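Local coordinates for glucose-6-phosphate 1-dehydrogenase (PDB 7E6I), which oxidises D-glucose 6-phosphate to 6-phospho-D-glucono-1,5-lactone with NADP+, the first and rate-limiting step of the oxidative pentose phosphate pathway, at residues A[46-51]-A[84-89]; A[12-17]-A[120-125]; A[92-97]-A[133-138]; A[28-33]-A[78-83]. One frame throughout, in Å; residues are numbered along the deposited sequence.

Contact 1 of 4, residues A[46-51]-A[84-89]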
loop_
_atom_site.group_PDB
_atom_site.type_symbol
_atom_site.label_atom_id
_atom_site.label_comp_id
_atom_site.label_asym_id
_atom_site.label_seq_id
_atom_site.Cartn_x
_atom_site.Cartn_y
_atom_site.Cartn_z
ATOM N N GLY A 46 15.868 16.722 -9.897
ATOM C CA GLY A 46 15.156 15.816 -10.764
ATOM C C GLY A 46 16.032 15.390 -11.925
ATOM O O GLY A 46 16.549 16.229 -12.657
ATOM N N TYR A 47 16.179 14.079 -12.096
ATOM C CA TYR A 47 17.018 13.489 -13.133
ATOM C C TYR A 47 16.155 12.652 -14.070
ATOM O O TYR A 47 15.320 11.866 -13.610
ATOM C CB TYR A 47 18.124 12.628 -12.488
ATOM C CG TYR A 47 19.167 12.005 -13.404
ATOM C CD1 TYR A 47 18.834 10.993 -14.293
ATOM C CD2 TYR A 47 20.500 12.390 -13.331
ATOM C CE1 TYR A 47 19.792 10.412 -15.109
ATOM C CE2 TYR A 47 21.463 11.813 -14.143
ATOM C CZ TYR A 47 21.106 10.827 -15.027
ATOM O OH TYR A 47 22.065 10.256 -15.838
ATOM N N ALA A 48 16.359 12.827 -15.381
ATOM C CA ALA A 48 15.715 12.021 -16.421
ATOM C C ALA A 48 16.469 12.227 -17.738
ATOM O O ALA A 48 17.367 13.068 -17.837
ATOM C CB ALA A 48 14.227 12.361 -16.575
ATOM N N ARG A 49 16.105 11.426 -18.749
ATOM C CA ARG A 49 16.833 11.451 -20.017
ATOM C C ARG A 49 16.518 12.702 -20.829
ATOM O O ARG A 49 17.419 13.283 -21.442
ATOM C CB ARG A 49 16.526 10.194 -20.840
ATOM C CG ARG A 49 16.512 8.886 -20.024
ATOM C CD ARG A 49 15.391 7.882 -20.414
ATOM N NE ARG A 49 14.071 8.477 -20.639
ATOM C CZ ARG A 49 13.216 8.905 -19.698
ATOM N NH1 ARG A 49 13.544 8.844 -18.404
ATOM N NH2 ARG A 49 12.054 9.436 -20.019
ATOM N N SER A 50 15.255 13.128 -20.850
ATOM C CA SER A 50 14.863 14.289 -21.640
ATOM C C SER A 50 15.642 15.522 -21.204
ATOM O O SER A 50 16.186 15.599 -20.102
ATOM C CB SER A 50 13.372 14.596 -21.499
ATOM O OG SER A 50 12.566 13.575 -22.050
ATOM N N LYS A 51 15.634 16.522 -22.072
ATOM C CA LYS A 51 16.564 17.633 -21.966
ATOM C C LYS A 51 15.882 18.913 -21.512
ATOM O O LYS A 51 15.990 19.940 -22.183
ATOM C CB LYS A 51 17.233 17.853 -23.322
ATOM C CG LYS A 51 18.720 18.100 -23.291
ATOM C CD LYS A 51 19.399 17.330 -24.422
ATOM C CE LYS A 51 20.845 17.773 -24.626
ATOM N NZ LYS A 51 20.955 18.988 -25.503
ATOM N N VAL A 84 14.171 23.241 -6.223
ATOM C CA VAL A 84 14.119 22.155 -7.190
ATOM C C VAL A 84 14.929 22.547 -8.412
ATOM O O VAL A 84 14.831 23.681 -8.900
ATOM C CB VAL A 84 12.661 21.854 -7.577
ATOM C CG1 VAL A 84 12.608 21.039 -8.838
ATOM C CG2 VAL A 84 11.955 21.158 -6.438
ATOM N N SER A 85 15.732 21.611 -8.912
ATOM C CA SER A 85 16.513 21.801 -10.124
ATOM C C SER A 85 16.478 20.508 -10.928
ATOM O O SER A 85 15.963 19.487 -10.462
ATOM C CB SER A 85 17.949 22.216 -9.800
ATOM O OG SER A 85 18.737 21.089 -9.480
ATOM N N TYR A 86 17.035 20.558 -12.149
ATOM C CA TYR A 86 16.990 19.442 -13.090
ATOM C C TYR A 86 18.365 19.156 -13.679
ATOM O O TYR A 86 19.130 20.072 -13.997
ATOM C CB TYR A 86 16.006 19.707 -14.232
ATOM C CG TYR A 86 15.763 18.511 -15.148
ATOM C CD1 TYR A 86 14.635 17.710 -14.991
ATOM C CD2 TYR A 86 16.651 18.196 -16.182
ATOM C CE1 TYR A 86 14.400 16.627 -15.831
ATOM C CE2 TYR A 86 16.422 17.108 -17.026
ATOM C CZ TYR A 86 15.296 16.329 -16.848
ATOM O OH TYR A 86 15.055 15.248 -17.675
ATOM N N HIS A 87 18.665 17.869 -13.831
ATOM C CA HIS A 87 19.837 17.426 -14.557
ATOM C C HIS A 87 19.401 16.334 -15.514
ATOM O O HIS A 87 18.684 15.412 -15.117
ATOM C CB HIS A 87 20.936 16.904 -13.627
ATOM C CG HIS A 87 22.202 16.562 -14.348
ATOM N ND1 HIS A 87 23.132 17.514 -14.713
ATOM C CD2 HIS A 87 22.675 15.380 -14.807
ATOM C CE1 HIS A 87 24.129 16.928 -15.352
ATOM N NE2 HIS A 87 23.875 15.633 -15.425
ATOM N N ALA A 88 19.826 16.445 -16.770
ATOM C CA ALA A 88 19.495 15.468 -17.797
ATOM C C ALA A 88 20.650 14.497 -18.014
ATOM O O ALA A 88 21.825 14.842 -17.848
ATOM C CB ALA A 88 19.149 16.161 -19.115
ATOM N N GLY A 89 20.305 13.279 -18.407
ATOM C CA GLY A 89 21.300 12.271 -18.657
ATOM C C GLY A 89 20.673 10.906 -18.790
ATOM O O GLY A 89 19.539 10.672 -18.360
#
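G46 joins the parallel edge strand 84-88 through both of its backbone polar atoms: its N donates to S85 O over 2.8 Å in an almost straight bond (174°), and its O accepts from H87 N. Toward the C-terminal ends of the strands the pairing becomes uneven. A48 N reaches H87 O only weakly, at 3.5 Å, whereas A48 O accepts a firmer bond from G89 N (3.0 Å). Several carbonyls also receive CA-H groups; H87 O, for instance, is approached by Y47 CA.

Y86 adds a side-chain bond. With CG anti to the backbone N (chi1 -172°), its ring lies along the other segment, G46 O rests over one face, and the hydroxyl extends beyond A48 to donate to S50 O at 2.7 Å. That donor stands above the carbonyl plane, 40° out of it. A88 CB lies at the ring's edge and also touches S50 O, so the turn after strand 43-48 is held close to its neighbour.

On the other side of the sheet Y47 and H87 run side by side, Y47 CE2 being 3.8 Å from H87 CD2, with the rings oblique to each other. Y47 OH is bonded to P90 O and H87 NE2 to E99 OE1, both outside the pair. The outer side of the edge strand is partly served as well, since Y86 N bonds N54 OD1 and V84 O bonds R58 NH2.

Backbone bonds thus fix the strands, while the Y86 hydroxyl restrains the turn that carries R49, which probably binds NADP+.

Contact 2 of 4, residues A[12-17]-A[120-125]; sequences TIFGAS and FYLALP
F14 is tied to segment 120-125 by two backbone bonds and by its ring. Its N donates to Y121 O (2.8 Å), nearly along the C=O axis, and its O takes a weak bond from A123 N; two residues earlier, T12 O accepts from Y121 N. The parallel pairing leaves T12, F14, F120 and L122 on one face of the sheet, I13 and Y121 on the other.

On the first face, F14 and F120 lie alongside each other: F120 CD1 sits in the plane of the F14 ring, at its edge, 3.7 Å from F14 CE1. The same F120 atom touches T12 CB at 3.8 Å. F14 CB meets L124 CD1, and L124 CD2 closes on G15 CA at 3.6 Å, filling the place beside the glycine. On the second face I13 CG1 leans on Y121 CB at 4.2 Å.

A second shell holds these groups. V132 and L136 of helix 126-139 pack on F14 and F120, while F26 and L29 of helix 19-34 cover I13. Past the strand ends the backbones part: A123 centres an inverse gamma turn, P125 takes the N-cap position of the next helix, and one water donates to A123 O and, weakly, to G15 O.

G15, with its positive phi of 75°, begins the run from G15 to K22, which probably binds NADP+. A glycine-rich turn between the first strand and first helix, flanked by the fourth strand of a 3-2-1-4-5-6 parallel sheet, is the dinucleotide-binding signature of the Rossmann fold.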
loop_
_atom_site.group_PDB
_atom_site.type_symbol
_atom_site.label_atom_id
_atom_site.label_comp_id
_atom_site.label_asym_id
_atom_site.label_seq_id
_atom_site.Cartn_x
_atom_site.Cartn_y
_atom_site.Cartn_z
ATOM N N THR A 12 17.483 13.263 -4.804
ATOM C CA THR A 12 17.432 13.123 -6.256
ATOM C C THR A 12 16.262 12.223 -6.637
ATOM O O THR A 12 16.179 11.083 -6.173
ATOM C CB THR A 12 18.734 12.549 -6.812
ATOM O OG1 THR A 12 19.848 13.276 -6.289
ATOM C CG2 THR A 12 18.737 12.643 -8.319
ATOM N N ILE A 13 15.378 12.730 -7.495
ATOM C CA ILE A 13 14.220 11.982 -7.985
ATOM C C ILE A 13 14.533 11.537 -9.408
ATOM O O ILE A 13 14.449 12.329 -10.352
ATOM C CB ILE A 13 12.930 12.807 -7.938
ATOM C CG1 ILE A 13 12.594 13.221 -6.509
ATOM C CG2 ILE A 13 11.768 12.013 -8.509
ATOM C CD1 ILE A 13 13.232 14.523 -6.105
ATOM N N PHE A 14 14.877 10.267 -9.570
ATOM C CA PHE A 14 15.081 9.708 -10.894
ATOM C C PHE A 14 13.741 9.434 -11.567
ATOM O O PHE A 14 12.749 9.101 -10.914
ATOM C CB PHE A 14 15.904 8.427 -10.812
ATOM C CG PHE A 14 17.383 8.673 -10.660
ATOM C CD1 PHE A 14 17.934 8.938 -9.415
ATOM C CD2 PHE A 14 18.222 8.629 -11.761
ATOM C CE1 PHE A 14 19.299 9.157 -9.276
ATOM C CE2 PHE A 14 19.579 8.848 -11.627
ATOM C CZ PHE A 14 20.122 9.114 -10.385
ATOM N N GLY A 15 13.721 9.579 -12.891
ATOM C CA GLY A 15 12.469 9.527 -13.616
ATOM C C GLY A 15 11.646 10.779 -13.441
ATOM O O GLY A 15 10.415 10.721 -13.509
ATOM N N ALA A 16 12.297 11.923 -13.219
ATOM C CA ALA A 16 11.599 13.107 -12.727
ATOM C C ALA A 16 10.531 13.625 -13.681
ATOM O O ALA A 16 9.624 14.337 -13.244
ATOM C CB ALA A 16 12.604 14.214 -12.437
ATOM N N SER A 17 10.614 13.296 -14.960
ATOM C CA SER A 17 9.671 13.793 -15.951
ATOM C C SER A 17 8.403 12.953 -16.049
ATOM O O SER A 17 7.455 13.359 -16.730
ATOM C CB SER A 17 10.355 13.850 -17.318
ATOM O OG SER A 17 10.872 12.568 -17.655
ATOM N N PHE A 120 17.761 8.894 -2.743
ATOM C CA PHE A 120 17.469 8.668 -4.155
ATOM C C PHE A 120 16.079 8.061 -4.272
ATOM O O PHE A 120 15.866 6.911 -3.874
ATOM C CB PHE A 120 18.515 7.751 -4.781
ATOM C CG PHE A 120 19.898 8.311 -4.750
ATOM C CD1 PHE A 120 20.299 9.261 -5.680
ATOM C CD2 PHE A 120 20.796 7.910 -3.774
ATOM C CE1 PHE A 120 21.579 9.789 -5.647
ATOM C CE2 PHE A 120 22.079 8.435 -3.736
ATOM C CZ PHE A 120 22.470 9.378 -4.668
ATOM N N TYR A 121 15.135 8.829 -4.810
ATOM C CA TYR A 121 13.793 8.323 -5.087
ATOM C C TYR A 121 13.737 7.842 -6.534
ATOM O O TYR A 121 13.908 8.641 -7.461
ATOM C CB TYR A 121 12.733 9.401 -4.834
ATOM C CG TYR A 121 11.336 8.842 -4.706
ATOM C CD1 TYR A 121 10.730 8.167 -5.771
ATOM C CD2 TYR A 121 10.626 8.966 -3.513
ATOM C CE1 TYR A 121 9.458 7.637 -5.653
ATOM C CE2 TYR A 121 9.350 8.437 -3.384
ATOM C CZ TYR A 121 8.767 7.777 -4.449
ATOM O OH TYR A 121 7.495 7.253 -4.314
ATOM N N LEU A 122 13.463 6.551 -6.731
ATOM C CA LEU A 122 13.541 5.941 -8.063
ATOM C C LEU A 122 12.138 5.771 -8.650
ATOM O O LEU A 122 11.549 4.690 -8.633
ATOM C CB LEU A 122 14.283 4.608 -7.993
ATOM C CG LEU A 122 15.807 4.585 -8.106
ATOM C CD1 LEU A 122 16.457 5.612 -7.209
ATOM C CD2 LEU A 122 16.317 3.200 -7.779
ATOM N N ALA A 123 11.601 6.861 -9.205
ATOM C CA ALA A 123 10.244 6.854 -9.761
ATOM C C ALA A 123 10.237 6.215 -11.152
ATOM O O ALA A 123 9.890 6.830 -12.159
ATOM C CB ALA A 123 9.686 8.267 -9.805
ATOM N N LEU A 124 10.622 4.949 -11.191
ATOM C CA LEU A 124 10.901 4.252 -12.436
ATOM C C LEU A 124 10.361 2.843 -12.331
ATOM O O LEU A 124 10.148 2.333 -11.222
ATOM C CB LEU A 124 12.414 4.216 -12.717
ATOM C CG LEU A 124 13.107 5.559 -12.962
ATOM C CD1 LEU A 124 14.602 5.441 -12.792
ATOM C CD2 LEU A 124 12.769 6.047 -14.357
ATOM N N PRO A 125 10.113 2.179 -13.458
ATOM C CA PRO A 125 9.743 0.762 -13.420
ATOM C C PRO A 125 10.959 -0.093 -13.109
ATOM O O PRO A 125 12.104 0.345 -13.303
ATOM C CB PRO A 125 9.220 0.496 -14.838
ATOM C CG PRO A 125 9.931 1.499 -15.680
ATOM C CD PRO A 125 10.114 2.714 -14.832
HETATM O O HOH W 1 7.607 9.054 -12.871
#

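Contact 3 of 4, residues A[92-97]-A[133-138]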
loop_
_atom_site.group_PDB
_atom_site.type_symbol
_atom_site.label_atom_id
_atom_site.label_comp_id
_atom_site.label_asym_id
_atom_site.label_seq_id
_atom_site.Cartn_x
_atom_site.Cartn_y
_atom_site.Cartn_z
ATOM N N ASP A 92 21.630 4.729 -18.467
ATOM C CA ASP A 92 22.409 3.630 -19.017
ATOM C C ASP A 92 23.917 3.834 -18.930
ATOM O O ASP A 92 24.666 2.894 -19.219
ATOM C CB ASP A 92 22.024 3.456 -20.492
ATOM C CG ASP A 92 21.914 2.018 -20.900
ATOM O OD1 ASP A 92 20.777 1.541 -21.094
ATOM O OD2 ASP A 92 22.969 1.364 -21.044
ATOM N N SER A 93 24.383 5.030 -18.573
ATOM C CA SER A 93 25.772 5.392 -18.812
ATOM C C SER A 93 26.281 6.309 -17.711
ATOM O O SER A 93 25.536 7.130 -17.170
ATOM C CB SER A 93 25.933 6.072 -20.179
ATOM O OG SER A 93 27.234 5.866 -20.704
ATOM N N ASP A 94 27.585 6.201 -17.442
ATOM C CA ASP A 94 28.180 6.808 -16.257
ATOM C C ASP A 94 28.306 8.325 -16.337
ATOM O O ASP A 94 28.529 8.959 -15.302
ATOM C CB ASP A 94 29.571 6.221 -16.000
ATOM C CG ASP A 94 29.597 4.701 -16.058
ATOM O OD1 ASP A 94 28.694 4.040 -15.491
ATOM O OD2 ASP A 94 30.545 4.162 -16.659
ATOM N N GLU A 95 28.198 8.928 -17.524
ATOM C CA GLU A 95 28.470 10.363 -17.620
ATOM C C GLU A 95 27.427 11.172 -16.870
ATOM O O GLU A 95 27.754 12.200 -16.265
ATOM C CB GLU A 95 28.545 10.822 -19.081
ATOM C CG GLU A 95 27.323 10.520 -19.926
ATOM C CD GLU A 95 27.459 9.196 -20.647
ATOM O OE1 GLU A 95 26.538 8.837 -21.427
ATOM O OE2 GLU A 95 28.493 8.517 -20.426
ATOM N N GLY A 96 26.170 10.734 -16.902
ATOM C CA GLY A 96 25.146 11.434 -16.149
ATOM C C GLY A 96 25.403 11.390 -14.657
ATOM O O GLY A 96 25.272 12.404 -13.964
ATOM N N TYR A 97 25.804 10.222 -14.148
ATOM C CA TYR A 97 26.013 10.065 -12.710
ATOM C C TYR A 97 27.243 10.830 -12.243
ATOM O O TYR A 97 27.234 11.425 -11.159
ATOM C CB TYR A 97 26.108 8.578 -12.363
ATOM C CG TYR A 97 24.828 7.858 -12.725
ATOM C CD1 TYR A 97 24.579 7.461 -14.035
ATOM C CD2 TYR A 97 23.850 7.614 -11.770
ATOM C CE1 TYR A 97 23.404 6.827 -14.384
ATOM C CE2 TYR A 97 22.666 6.971 -12.107
ATOM C CZ TYR A 97 22.450 6.579 -13.417
ATOM O OH TYR A 97 21.275 5.939 -13.758
ATOM N N CYS A 133 20.490 1.538 -10.065
ATOM C CA CYS A 133 21.124 1.116 -8.819
ATOM C C CYS A 133 22.588 0.761 -9.044
ATOM O O CYS A 133 23.462 1.194 -8.284
ATOM C CB CYS A 133 20.354 -0.054 -8.205
ATOM S SG CYS A 133 18.831 0.487 -7.358
ATOM N N SER A 134 22.875 -0.018 -10.095
ATOM C CA SER A 134 24.259 -0.250 -10.501
ATOM C C SER A 134 25.019 1.060 -10.631
ATOM O O SER A 134 26.078 1.244 -10.017
ATOM C CB SER A 134 24.312 -1.007 -11.830
ATOM O OG SER A 134 23.706 -2.276 -11.711
ATOM N N LYS A 135 24.480 1.992 -11.413
ATOM C CA LYS A 135 25.195 3.234 -11.674
ATOM C C LYS A 135 25.445 4.021 -10.390
ATOM O O LYS A 135 26.558 4.503 -10.155
ATOM C CB LYS A 135 24.417 4.067 -12.683
ATOM C CG LYS A 135 24.337 3.444 -14.061
ATOM C CD LYS A 135 25.679 3.462 -14.749
ATOM C CE LYS A 135 25.773 2.335 -15.761
ATOM N NZ LYS A 135 27.144 1.773 -15.853
ATOM N N LEU A 136 24.419 4.167 -9.544
ATOM C CA LEU A 136 24.615 4.837 -8.260
ATOM C C LEU A 136 25.701 4.156 -7.437
ATOM O O LEU A 136 26.521 4.824 -6.797
ATOM C CB LEU A 136 23.310 4.865 -7.469
ATOM C CG LEU A 136 22.188 5.768 -7.954
ATOM C CD1 LEU A 136 20.923 5.451 -7.153
ATOM C CD2 LEU A 136 22.589 7.220 -7.811
ATOM N N LYS A 137 25.718 2.826 -7.441
ATOM C CA LYS A 137 26.721 2.099 -6.672
ATOM C C LYS A 137 28.107 2.201 -7.305
ATOM O O LYS A 137 29.105 2.274 -6.584
ATOM C CB LYS A 137 26.283 0.641 -6.523
ATOM C CG LYS A 137 27.125 -0.188 -5.582
ATOM C CD LYS A 137 27.150 0.359 -4.149
ATOM C CE LYS A 137 27.806 -0.654 -3.203
ATOM N NZ LYS A 137 27.740 -0.235 -1.773
ATOM N N GLU A 138 28.196 2.208 -8.639
ATOM C CA GLU A 138 29.494 2.322 -9.302
ATOM C C GLU A 138 30.058 3.737 -9.243
ATOM O O GLU A 138 31.281 3.904 -9.190
ATOM C CB GLU A 138 29.404 1.883 -10.774
ATOM C CG GLU A 138 28.774 0.491 -11.040
ATOM C CD GLU A 138 28.150 0.342 -12.458
ATOM O OE1 GLU A 138 28.363 -0.703 -13.121
ATOM O OE2 GLU A 138 27.436 1.268 -12.913
#
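K135 reaches across to helix 94-110 with both its charge and its carbon chain. The ionic part is a three-residue network: K135 NZ donates to D94 OD1 at 2.8 Å and to E138 OE2, one turn along its own helix, at 3.0 Å. Each oxygen is met on its syn side, somewhat out of the carboxylate plane. The two acidic oxygens stand 4.0 Å apart, and the shared ammonium probably offsets their repulsion; D94 OD1 takes a further bond from N139 ND2.

The aromatic part belongs to Y97. K135 CB lies over the centre of the Y97 ring, 3.3 Å from its centroid and 12° off the normal, a CH-pi contact, with CG near CE1. Bends at chi2 (-70°) and chi4 then turn the lysine off the ring and bring NZ to D94. Y97 OH is engaged by Y91 O.

Beyond the lysine chain, Y97 CD2 approaches L136 CD2 at 4.2 Å.

Helices 94-110 and 126-139 precede and follow strand 117-122. They lie together on the side of the sheet where Y97 and L136 meet F14, and where L136 also rests on F120.

Contact 4 of 4, residues A[28-33]-A[78-83]; sequences ALFGLY and NEFLSM
The F80 ring presents one face to F30: F30 CB stands 3.9 Å from its centroid, 15° off the ring normal, a CH-pi contact. L29 CB and Y33 CB reach the same ring obliquely, and L29 CB comes within 3.7 Å of F80 CZ. The F30 ring itself is oblique to that of F80, its CD1 touching F80 CB. These rings join two helices on one side of the Rossmann-fold sheet: helix 19-34, which links strands 10-14 and 43-48, and helix 74-83, which runs into the edge strand 84-88.

The axes of the two short helical segments come no closer than 10.3 Å and make an angle of 125°, a gap bridged by large side chains. F80, its CG anti to the backbone N (chi1 174°), points its ring at the turn formed by L29 and F30. Y33 runs antiparallel beside the F80 side chain and brings CD2 to within 4.0 Å of F80 CB. Beneath this layer, L29 and F80 both settle on I44 of strand 43-48, and L29 also meets I11 and I13, so the helix pair is seated on the sheet as well as on itself.

At the exposed E79, the Y33 ring is nearly perpendicular to the carboxylate, and Y33 OH is 3.2 Å from E79 OE2. Next to it comes a Met-aromatic contact: M83 SD approaches the Y33 ring obliquely, 3.6 Å from Y33 CE1.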
loop_
_atom_site.group_PDB
_atom_site.type_symbol
_atom_site.label_atom_id
_atom_site.label_comp_id
_atom_site.label_asym_id
_atom_site.label_seq_id
_atom_site.Cartn_x
_atom_site.Cartn_y
_atom_site.Cartn_z
ATOM N N ALA A 28 4.284 15.400 -2.960
ATOM C CA ALA A 28 4.492 14.954 -1.586
ATOM C C ALA A 28 5.641 15.708 -0.936
ATOM O O ALA A 28 5.561 16.084 0.241
ATOM C CB ALA A 28 4.751 13.445 -1.537
ATOM N N LEU A 29 6.731 15.910 -1.677
ATOM C CA LEU A 29 7.834 16.704 -1.151
ATOM C C LEU A 29 7.361 18.096 -0.771
ATOM O O LEU A 29 7.790 18.647 0.248
ATOM C CB LEU A 29 8.959 16.800 -2.175
ATOM C CG LEU A 29 9.935 15.639 -2.197
ATOM C CD1 LEU A 29 10.890 15.784 -3.372
ATOM C CD2 LEU A 29 10.685 15.610 -0.897
ATOM N N PHE A 30 6.467 18.677 -1.571
ATOM C CA PHE A 30 5.984 20.017 -1.270
ATOM C C PHE A 30 5.134 20.020 -0.007
ATOM O O PHE A 30 5.316 20.869 0.873
ATOM C CB PHE A 30 5.190 20.578 -2.444
ATOM C CG PHE A 30 4.459 21.840 -2.109
ATOM C CD1 PHE A 30 5.159 22.966 -1.681
ATOM C CD2 PHE A 30 3.074 21.892 -2.177
ATOM C CE1 PHE A 30 4.490 24.134 -1.348
ATOM C CE2 PHE A 30 2.399 23.050 -1.848
ATOM C CZ PHE A 30 3.108 24.178 -1.433
ATOM N N GLY A 31 4.195 19.076 0.094
ATOM C CA GLY A 31 3.368 18.988 1.288
ATOM C C GLY A 31 4.189 18.915 2.557
ATOM O O GLY A 31 3.899 19.601 3.535
ATOM N N LEU A 32 5.228 18.083 2.555
ATOM C CA LEU A 32 6.143 18.041 3.686
ATOM C C LEU A 32 6.768 19.410 3.930
ATOM O O LEU A 32 6.901 19.842 5.086
ATOM C CB LEU A 32 7.225 16.995 3.436
ATOM C CG LEU A 32 6.885 15.537 3.735
ATOM C CD1 LEU A 32 7.965 14.614 3.175
ATOM C CD2 LEU A 32 6.753 15.340 5.216
ATOM N N TYR A 33 7.147 20.114 2.853
ATOM C CA TYR A 33 7.755 21.436 3.008
ATOM C C TYR A 33 6.727 22.449 3.498
ATOM O O TYR A 33 6.977 23.196 4.454
ATOM C CB TYR A 33 8.382 21.899 1.685
ATOM C CG TYR A 33 8.960 23.300 1.770
ATOM C CD1 TYR A 33 10.233 23.517 2.294
ATOM C CD2 TYR A 33 8.228 24.411 1.351
ATOM C CE1 TYR A 33 10.766 24.803 2.389
ATOM C CE2 TYR A 33 8.752 25.697 1.450
ATOM C CZ TYR A 33 10.021 25.880 1.967
ATOM O OH TYR A 33 10.556 27.143 2.065
ATOM N N ASN A 78 6.422 28.986 -4.333
ATOM C CA ASN A 78 7.588 29.513 -5.034
ATOM C C ASN A 78 8.867 29.224 -4.265
ATOM O O ASN A 78 9.908 28.942 -4.869
ATOM C CB ASN A 78 7.429 31.012 -5.273
ATOM C CG ASN A 78 6.142 31.347 -5.988
ATOM O OD1 ASN A 78 5.796 30.735 -7.003
ATOM N ND2 ASN A 78 5.417 32.324 -5.461
ATOM N N GLU A 79 8.806 29.294 -2.935
ATOM C CA GLU A 79 9.935 28.877 -2.109
ATOM C C GLU A 79 10.387 27.470 -2.480
ATOM O O GLU A 79 11.569 27.229 -2.751
ATOM C CB GLU A 79 9.535 28.923 -0.640
ATOM C CG GLU A 79 9.946 30.149 0.106
ATOM C CD GLU A 79 9.406 30.137 1.513
ATOM O OE1 GLU A 79 8.188 29.903 1.671
ATOM O OE2 GLU A 79 10.196 30.340 2.460
ATOM N N PHE A 80 9.436 26.531 -2.511
ATOM C CA PHE A 80 9.749 25.133 -2.785
ATOM C C PHE A 80 10.341 24.955 -4.182
ATOM O O PHE A 80 11.375 24.296 -4.350
ATOM C CB PHE A 80 8.483 24.293 -2.621
ATOM C CG PHE A 80 8.650 22.861 -3.013
ATOM C CD1 PHE A 80 9.363 21.987 -2.206
ATOM C CD2 PHE A 80 8.097 22.384 -4.191
ATOM C CE1 PHE A 80 9.519 20.668 -2.565
ATOM C CE2 PHE A 80 8.250 21.059 -4.552
ATOM C CZ PHE A 80 8.961 20.201 -3.740
ATOM N N LEU A 81 9.686 25.526 -5.200
ATOM C CA LEU A 81 10.170 25.390 -6.571
ATOM C C LEU A 81 11.609 25.868 -6.697
ATOM O O LEU A 81 12.402 25.291 -7.447
ATOM C CB LEU A 81 9.257 26.158 -7.529
ATOM C CG LEU A 81 7.828 25.613 -7.634
ATOM C CD1 LEU A 81 7.088 26.178 -8.838
ATOM C CD2 LEU A 81 7.864 24.106 -7.717
ATOM N N SER A 82 11.974 26.902 -5.943
ATOM C CA SER A 82 13.338 27.411 -5.990
ATOM C C SER A 82 14.357 26.422 -5.436
ATOM O O SER A 82 15.547 26.557 -5.728
ATOM C CB SER A 82 13.430 28.730 -5.226
ATOM O OG SER A 82 13.946 28.518 -3.926
ATOM N N MET A 83 13.932 25.441 -4.640
ATOM C CA MET A 83 14.837 24.392 -4.178
ATOM C C MET A 83 14.985 23.255 -5.177
ATOM O O MET A 83 15.856 22.397 -4.996
ATOM C CB MET A 83 14.353 23.833 -2.838
ATOM C CG MET A 83 13.564 24.834 -2.034
ATOM S SD MET A 83 12.872 24.149 -0.511
ATOM C CE MET A 83 14.294 23.349 0.203
#

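In the fold
All four contacts belong to the NADP+-binding Rossmann domain. Contacts 1 and 2, with centres about 10 Å apart, share its parallel sheet: strand 43-48 lies between 84-88 and 10-14, and Y47 bonds to I13 and A16. Contact 3 joins helices on the face carrying F14 and Y47, and contact 4 joins helices on the opposite face, carrying I13; their centres are about 27 Å apart and they do not touch. Along the chain the segments of contacts 1 and 4 alternate, as do those of contacts 2 and 3, so neighbouring strand and helix units are paired across one another. Contacts 1 and 2 carry residues that probably bind NADP+, R49 and the start of 15-22.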